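Local coordinates for protein adenylosuccinate lyase (Francisella tularensis subsp. tularensis SCHU S4, PDB 4EEI) that probably catalyses the beta-elimination of fumarate from adenylosuccinate, giving AMP, and from the corresponding succinocarboxamide intermediate in purine biosynthesis, at residues Leu190-Glu193 against Asp194-Lys197. Sequence-based numbering, arbitrary orientation.
Sequences LTTE and DEKK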
ATOM      1  N   LEU B 190       9.923  -6.336  38.913  1.00 29.51           N
ATOM      2  CA  LEU B 190      10.774  -5.171  38.717  1.00 30.54           C
ATOM      3  C   LEU B 190      10.094  -3.911  39.244  1.00 34.57           C
ATOM      4  O   LEU B 190       8.895  -3.918  39.514  1.00 34.48           O
ATOM      5  CB  LEU B 190      11.086  -5.007  37.231  1.00 30.36           C
ATOM      6  CG  LEU B 190      11.651  -6.257  36.560  1.00 33.15           C
ATOM      7  CD1 LEU B 190      11.834  -6.038  35.051  1.00 31.10           C
ATOM      8  CD2 LEU B 190      12.960  -6.648  37.212  1.00 32.21           C
ATOM      9  N   THR B 191      10.867  -2.838  39.403  1.00 31.39           N
ATOM     10  CA  THR B 191      10.327  -1.551  39.838  1.00 31.41           C
ATOM     11  C   THR B 191      10.664  -0.534  38.764  1.00 31.59           C
ATOM     12  O   THR B 191      11.561  -0.774  37.953  1.00 28.86           O
ATOM     13  CB  THR B 191      10.965  -1.069  41.153  1.00 33.50           C
ATOM     14  OG1 THR B 191      12.358  -0.817  40.943  1.00 35.50           O
ATOM     15  CG2 THR B 191      10.778  -2.095  42.283  1.00 35.73           C
ATOM     16  N   THR B 192       9.975   0.606  38.754  1.00 28.36           N
ATOM     17  CA  THR B 192      10.315   1.644  37.772  1.00 27.79           C
ATOM     18  C   THR B 192      11.723   2.198  38.012  1.00 26.14           C
ATOM     19  O   THR B 192      12.377   2.677  37.088  1.00 25.55           O
ATOM     20  CB  THR B 192       9.290   2.788  37.735  1.00 32.30           C
ATOM     21  OG1 THR B 192       9.059   3.266  39.065  1.00 32.04           O
ATOM     22  CG2 THR B 192       7.975   2.306  37.114  1.00 31.28           C
ATOM     23  N   GLU B 193      12.184   2.127  39.255  1.00 31.58           N
ATOM     24  CA  GLU B 193      13.544   2.531  39.584  1.00 31.63           C
ATOM     25  C   GLU B 193      14.573   1.600  38.927  1.00 29.80           C
ATOM     26  O   GLU B 193      15.588   2.066  38.384  1.00 30.97           O
ATOM     27  CB  GLU B 193      13.733   2.541  41.103  1.00 34.15           C
ATOM     28  CG  GLU B 193      15.128   2.946  41.556  1.00 45.52           C
ATOM     29  CD  GLU B 193      15.301   2.868  43.075  1.00 58.67           C
ATOM     30  OE1 GLU B 193      15.172   1.757  43.639  1.00 60.56           O
ATOM     31  OE2 GLU B 193      15.566   3.918  43.699  1.00 62.95           O
ATOM     32  N   ASP B 194      14.322   0.290  38.975  1.00 31.21           N
ATOM     33  CA  ASP B 194      15.210  -0.662  38.304  1.00 30.91           C
ATOM     34  C   ASP B 194      15.247  -0.373  36.819  1.00 32.92           C
ATOM     35  O   ASP B 194      16.313  -0.282  36.210  1.00 28.03           O
ATOM     36  CB  ASP B 194      14.723  -2.097  38.486  1.00 33.48           C
ATOM     37  CG  ASP B 194      14.658  -2.519  39.930  1.00 42.59           C
ATOM     38  OD1 ASP B 194      15.486  -2.044  40.733  1.00 44.70           O
ATOM     39  OD2 ASP B 194      13.770  -3.344  40.252  1.00 44.63           O
ATOM     40  N   GLU B 195      14.059  -0.246  36.243  1.00 25.02           N
ATOM     41  CA  GLU B 195      13.921   0.023  34.822  1.00 23.75           C
ATOM     42  C   GLU B 195      14.708   1.261  34.424  1.00 23.91           C
ATOM     43  O   GLU B 195      15.452   1.250  33.448  1.00 24.41           O
ATOM     44  CB  GLU B 195      12.446   0.215  34.484  1.00 25.06           C
ATOM     45  CG  GLU B 195      12.200   0.550  33.034  1.00 23.69           C
ATOM     46  CD  GLU B 195      10.726   0.647  32.717  1.00 25.14           C
ATOM     47  OE1 GLU B 195       9.998   1.321  33.483  1.00 26.96           O
ATOM     48  OE2 GLU B 195      10.303   0.071  31.691  1.00 27.29           O
ATOM     49  N   LYS B 196      14.560   2.324  35.207  1.00 25.82           N
ATOM     50  CA  LYS B 196      15.225   3.595  34.918  1.00 26.21           C
ATOM     51  C   LYS B 196      16.759   3.476  34.972  1.00 29.13           C
ATOM     52  O   LYS B 196      17.471   4.025  34.118  1.00 30.12           O
ATOM     53  CB  LYS B 196      14.736   4.654  35.918  1.00 27.63           C
ATOM     54  CG  LYS B 196      15.156   6.077  35.587  1.00 35.78           C
ATOM     55  CD  LYS B 196      14.608   6.489  34.232  1.00 43.33           C
ATOM     56  CE  LYS B 196      14.940   7.938  33.915  1.00 50.74           C
ATOM     57  NZ  LYS B 196      16.403   8.214  33.999  1.00 56.04           N
ATOM     58  N   LYS B 197      17.269   2.765  35.975  1.00 26.54           N
ATOM     59  CA  LYS B 197      18.715   2.561  36.092  1.00 31.80           C
ATOM     60  C   LYS B 197      19.252   1.780  34.896  1.00 30.63           C
ATOM     61  O   LYS B 197      20.275   2.129  34.310  1.00 29.62           O
ATOM     62  CB  LYS B 197      19.056   1.831  37.393  1.00 33.17           C
ATOM     63  CG  LYS B 197      18.837   2.657  38.651  1.00 43.51           C
ATOM     64  CD  LYS B 197      19.077   1.817  39.908  1.00 50.11           C
ATOM     65  CE  LYS B 197      18.738   2.590  41.176  1.00 52.73           C
ATOM     66  NZ  LYS B 197      18.576   1.673  42.344  1.00 54.81           N
TER
HETATM   67  O   HOH W   1      13.843  -0.666  43.017  1.00 46.44           O
HETATM   68  O   HOH W   2      11.228   3.441  34.832  1.00 25.68           O
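Thr-191 is the N-cap of helix 192-202, and its carbonyl O takes the first i to i+4 bond, from Glu-195 N at 3.1 Å. Thr-192 O and Glu-193 O receive Lys-196 N and Lys-197 N in the same way. Thr-191 and Asp-194 form a capping box. Asp-194 N donates to Thr-191 OG1 (3.0 Å, N-H...O 161°). In return, Thr-191 N donates to Asp-194 OD2 at 3.1 Å, a more bent bond that arrives from above the carboxylate plane. Thr-191 chi1 of 65° sets OG1 between its own N and carbonyl carbon, where it can accept from Asp-194 N. A water accepts from Thr-191 OG1 (2.6 Å) and donates to Asp-194 OD1 and Glu-193 OE1. The chains of Glu-193 and Lys-197 run side by side. Glu-193 CG lies 3.6 Å from Lys-197 CE, and the chains end in a long salt bridge, Glu-193 OE1 to Lys-197 NZ (3.6 Å). The main partner of Lys-197 NZ is Asp-36, by a salt bridge. Arg-37 forms a salt bridge with Asp-194 OD2, and Thr-192 OG1 hydrogen-bonds to Glu-421 of the second subunit. The box thus satisfies two backbone N-H groups, those of Asp-194 and Thr-191. The helix N-terminus, with Arg-37 for Asp-194, would probably stabilise the negative charge of Glu-193 and Asp-194.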